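RahU protein (Pseudomonas aeruginosa PAO1, PDB 6ZC2) interacts with the membrane lipid ceramide phosphorylethanolamine and, as a member of the aegerolysin family, probably binds glycolipids. Local coordinates at residues A[29-34]-A[61-66]. Sequence-based numbering, arbitrary orientation.
Sequences WGKFYR and ASCGRE. With EDO (1,2-ethanediol), chain C; EDO (1,2-ethanediol), chain K.
Lys-31 and Cys-63 form an antiparallel hydrogen-bonded pair between strands 29-34 and 58-63, Lys-31 N reaching Cys-63 O at 2.9 Å and Cys-63 N reaching Lys-31 O at 3.1 Å; Phe-32 and Ser-62 follow as a non-hydrogen-bonded pair. With chi1 at 180°, Ser-62 OG points away from its own backbone N and stands above the carbonyl plane of Lys-31 for a second bond to that oxygen, OG to O 2.8 Å; the same OG is also bonded to Thr-72. On the sheet face that carries Lys-31, Tyr-33, Ala-61 and Cys-63, the Tyr-33 ring leans over strand 58-63 (chi1 69°). Ala-61 CB makes a CH-pi contact over one ring face, 3.7 Å from the centroid, while Cys-63 SG adds an oblique sulfur-aromatic contact, 3.7 Å from Tyr-33 CD1. Further along, Lys-31 CB packs against one face of the Arg-65 guanidinium. The charged ends, Lys-31 NZ and Arg-65 NH2, stay 5.0 Å apart: Arg-65 forms a salt bridge with Glu-41, and Lys-31 NZ bonds Tyr-3 OH and a water shared with Glu-66 N. In this aegerolysin sheet the Lys-31 carbonyl thus accepts from a backbone N-H and a buried hydroxyl, and Glu-41 probably eases the closeness of two like charges.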
ATOM      1  N   TRP A  29       3.382   2.758 -12.601  1.00 13.45           N
ATOM      2  CA  TRP A  29       4.634   3.501 -12.628  1.00 13.59           C
ATOM      3  C   TRP A  29       5.416   3.180 -11.363  1.00 12.04           C
ATOM      4  O   TRP A  29       4.821   3.039 -10.292  1.00 12.14           O
ATOM      5  CB  TRP A  29       4.364   5.011 -12.657  1.00 15.65           C
ATOM      6  CG  TRP A  29       3.690   5.458 -13.909  1.00 18.57           C
ATOM      7  CD1 TRP A  29       2.350   5.655 -14.108  1.00 19.22           C
ATOM      8  CD2 TRP A  29       4.326   5.745 -15.156  1.00 21.12           C
ATOM      9  NE1 TRP A  29       2.119   6.057 -15.401  1.00 21.10           N
ATOM     10  CE2 TRP A  29       3.316   6.120 -16.066  1.00 21.70           C
ATOM     11  CE3 TRP A  29       5.654   5.728 -15.590  0.83 22.36           C
ATOM     12  CZ2 TRP A  29       3.595   6.474 -17.385  0.67 22.59           C
ATOM     13  CZ3 TRP A  29       5.929   6.080 -16.898  0.75 23.21           C
ATOM     14  CH2 TRP A  29       4.904   6.447 -17.779  0.64 23.09           C
ATOM     15  N   GLY A  30       6.737   3.081 -11.487  1.00 12.24           N
ATOM     16  CA  GLY A  30       7.602   2.920 -10.331  1.00 12.00           C
ATOM     17  C   GLY A  30       8.023   1.484 -10.088  1.00 11.49           C
ATOM     18  O   GLY A  30       7.912   0.608 -10.949  1.00 13.57           O
ATOM     19  N   LYS A  31       8.536   1.249  -8.878  1.00 11.36           N
ATOM     20  CA  LYS A  31       8.985  -0.068  -8.448  0.75 11.10           C
ATOM     21  C   LYS A  31       8.612  -0.272  -6.984  1.00 10.32           C
ATOM     22  O   LYS A  31       8.365   0.692  -6.252  1.00 10.75           O
ATOM     23  CB  LYS A  31      10.495  -0.230  -8.633  0.75 13.15           C
ATOM     24  CG  LYS A  31      11.325   0.581  -7.707  0.75 13.31           C
ATOM     25  CD  LYS A  31      12.763   0.431  -8.131  0.75 14.58           C
ATOM     26  CE  LYS A  31      13.671   1.073  -7.134  0.75 14.79           C
ATOM     27  NZ  LYS A  31      15.122   0.908  -7.465  0.75 10.53           N
ATOM     28  N   PHE A  32       8.591  -1.533  -6.553  1.00  9.96           N
ATOM     29  CA  PHE A  32       8.498  -1.851  -5.134  1.00  9.50           C
ATOM     30  C   PHE A  32       9.916  -1.999  -4.583  1.00  9.65           C
ATOM     31  O   PHE A  32      10.837  -2.410  -5.298  1.00 10.95           O
ATOM     32  CB  PHE A  32       7.731  -3.162  -4.913  1.00  9.98           C
ATOM     33  CG  PHE A  32       6.245  -3.061  -5.145  1.00  9.72           C
ATOM     34  CD1 PHE A  32       5.439  -2.309  -4.297  1.00 10.14           C
ATOM     35  CD2 PHE A  32       5.645  -3.749  -6.196  1.00 11.22           C
ATOM     36  CE1 PHE A  32       4.063  -2.240  -4.503  1.00 10.85           C
ATOM     37  CE2 PHE A  32       4.267  -3.685  -6.403  1.00 11.67           C
ATOM     38  CZ  PHE A  32       3.478  -2.930  -5.557  1.00 11.79           C
ATOM     39  N   TYR A  33      10.095  -1.667  -3.301  1.00  9.81           N
ATOM     40  CA  TYR A  33      11.402  -1.790  -2.672  1.00 10.53           C
ATOM     41  C   TYR A  33      11.261  -2.249  -1.226  1.00 10.12           C
ATOM     42  O   TYR A  33      10.210  -2.101  -0.603  1.00 10.68           O
ATOM     43  CB  TYR A  33      12.209  -0.497  -2.769  1.00 10.79           C
ATOM     44  CG  TYR A  33      11.722   0.691  -1.968  1.00  9.86           C
ATOM     45  CD1 TYR A  33      10.768   1.563  -2.483  1.00 10.32           C
ATOM     46  CD2 TYR A  33      12.272   0.986  -0.725  1.00 10.28           C
ATOM     47  CE1 TYR A  33      10.366   2.691  -1.769  1.00  9.97           C
ATOM     48  CE2 TYR A  33      11.885   2.116  -0.008  1.00 10.63           C
ATOM     49  CZ  TYR A  33      10.932   2.964  -0.536  1.00 10.21           C
ATOM     50  OH  TYR A  33      10.543   4.095   0.152  1.00 10.93           O
ATOM     51  N   ARG A  34      12.354  -2.797  -0.692  1.00 10.98           N
ATOM     52  CA  ARG A  34      12.389  -3.284   0.687  1.00 11.40           C
ATOM     53  C   ARG A  34      12.628  -2.089   1.603  1.00 10.93           C
ATOM     54  O   ARG A  34      13.761  -1.617   1.741  1.00 11.51           O
ATOM     55  CB  ARG A  34      13.476  -4.343   0.843  1.00 13.80           C
ATOM     56  CG  ARG A  34      13.402  -5.116   2.146  1.00 15.56           C
ATOM     57  CD  ARG A  34      14.645  -5.978   2.379  1.00 17.98           C
ATOM     58  NE  ARG A  34      14.901  -6.903   1.276  1.00 20.69           N
ATOM     59  CZ  ARG A  34      14.341  -8.105   1.158  1.00 23.26           C
ATOM     60  NH1 ARG A  34      13.485  -8.534   2.075  1.00 24.22           N
ATOM     61  NH2 ARG A  34      14.635  -8.877   0.121  1.00 24.98           N
ATOM     62  N   ALA A  61       6.376  -0.751   0.210  1.00  9.08           N
ATOM     63  CA  ALA A  61       6.922   0.541  -0.184  1.00  8.87           C
ATOM     64  C   ALA A  61       7.164   0.579  -1.687  1.00  8.91           C
ATOM     65  O   ALA A  61       7.576  -0.422  -2.292  1.00  9.45           O
ATOM     66  CB  ALA A  61       8.227   0.849   0.566  1.00 10.41           C
ATOM     67  N   SER A  62       6.912   1.744  -2.285  1.00  8.76           N
ATOM     68  CA  SER A  62       7.092   1.929  -3.716  1.00  9.28           C
ATOM     69  C   SER A  62       7.608   3.337  -3.984  1.00  9.23           C
ATOM     70  O   SER A  62       7.224   4.287  -3.294  1.00  9.88           O
ATOM     71  CB  SER A  62       5.765   1.705  -4.459  1.00 10.12           C
ATOM     72  OG  SER A  62       5.897   1.868  -5.863  1.00 10.17           O
ATOM     73  N   CYS A  63       8.486   3.467  -4.978  1.00  9.72           N
ATOM     74  CA  CYS A  63       9.022   4.767  -5.359  1.00 10.20           C
ATOM     75  C   CYS A  63       9.135   4.839  -6.875  1.00 10.60           C
ATOM     76  O   CYS A  63       9.042   3.828  -7.578  1.00 10.76           O
ATOM     77  CB  CYS A  63      10.373   5.061  -4.687  1.00 11.04           C
ATOM     78  SG  CYS A  63      11.724   3.947  -5.168  1.00 11.12           S
ATOM     79  N   GLY A  64       9.329   6.054  -7.383  1.00 10.53           N
ATOM     80  CA  GLY A  64       9.616   6.207  -8.792  1.00 11.64           C
ATOM     81  C   GLY A  64      10.951   5.591  -9.162  1.00 11.33           C
ATOM     82  O   GLY A  64      11.847   5.427  -8.330  1.00 11.93           O
ATOM     83  N   ARG A  65      11.089   5.230 -10.435  1.00 12.68           N
ATOM     84  CA  ARG A  65      12.366   4.692 -10.885  1.00 14.18           C
ATOM     85  C   ARG A  65      13.434   5.781 -10.835  1.00 13.09           C
ATOM     86  O   ARG A  65      13.149   6.973 -10.988  1.00 13.82           O
ATOM     87  CB  ARG A  65      12.238   4.059 -12.274  1.00 17.97           C
ATOM     88  CG  ARG A  65      11.331   2.819 -12.262  1.00 20.91           C
ATOM     89  CD  ARG A  65      11.767   1.722 -13.241  1.00 23.91           C
ATOM     90  NE  ARG A  65      11.068   0.454 -13.009  1.00 25.81           N
ATOM     91  CZ  ARG A  65      11.525  -0.530 -12.236  1.00 26.78           C
ATOM     92  NH1 ARG A  65      10.818  -1.643 -12.086  1.00 27.69           N
ATOM     93  NH2 ARG A  65      12.689  -0.404 -11.610  1.00 26.81           N
ATOM     94  N   GLU A  66      14.674   5.363 -10.587  1.00 12.77           N
ATOM     95  CA  GLU A  66      15.725   6.322 -10.275  1.00 12.95           C
ATOM     96  C   GLU A  66      15.945   7.285 -11.439  1.00 13.54           C
ATOM     97  O   GLU A  66      16.054   6.870 -12.596  1.00 14.57           O
ATOM     98  CB  GLU A  66      17.024   5.593  -9.938  1.00 13.09           C
ATOM     99  CG  GLU A  66      18.014   6.523  -9.279  1.00 13.92           C
ATOM    100  CD  GLU A  66      19.213   5.829  -8.655  1.00 12.74           C
ATOM    101  OE1 GLU A  66      19.565   4.711  -9.087  1.00 13.80           O
ATOM    102  OE2 GLU A  66      19.817   6.426  -7.735  1.00 12.64           O
TER
HETATM  103  C1  EDO C 202       7.854  -5.531   0.441  0.80 13.70           C
HETATM  104  O1  EDO C 202       9.215  -5.472   0.891  0.80 13.46           O
HETATM  105  C2  EDO C 202       7.649  -4.471  -0.629  0.80 12.83           C
HETATM  106  O2  EDO C 202       7.821  -3.169  -0.067  0.80 10.87           O
HETATM  107  C1  EDO K 210      12.792   6.878   3.286  0.80 30.24           C
HETATM  108  O1  EDO K 210      13.445   6.050   4.256  0.80 32.94           O
HETATM  109  C2  EDO K 210      11.975   6.040   2.307  0.80 32.23           C
HETATM  110  O2  EDO K 210      12.696   4.876   1.880  0.80 11.45           O
HETATM  111  O   HOH W   1      15.230   2.285 -10.157  1.00 13.41           O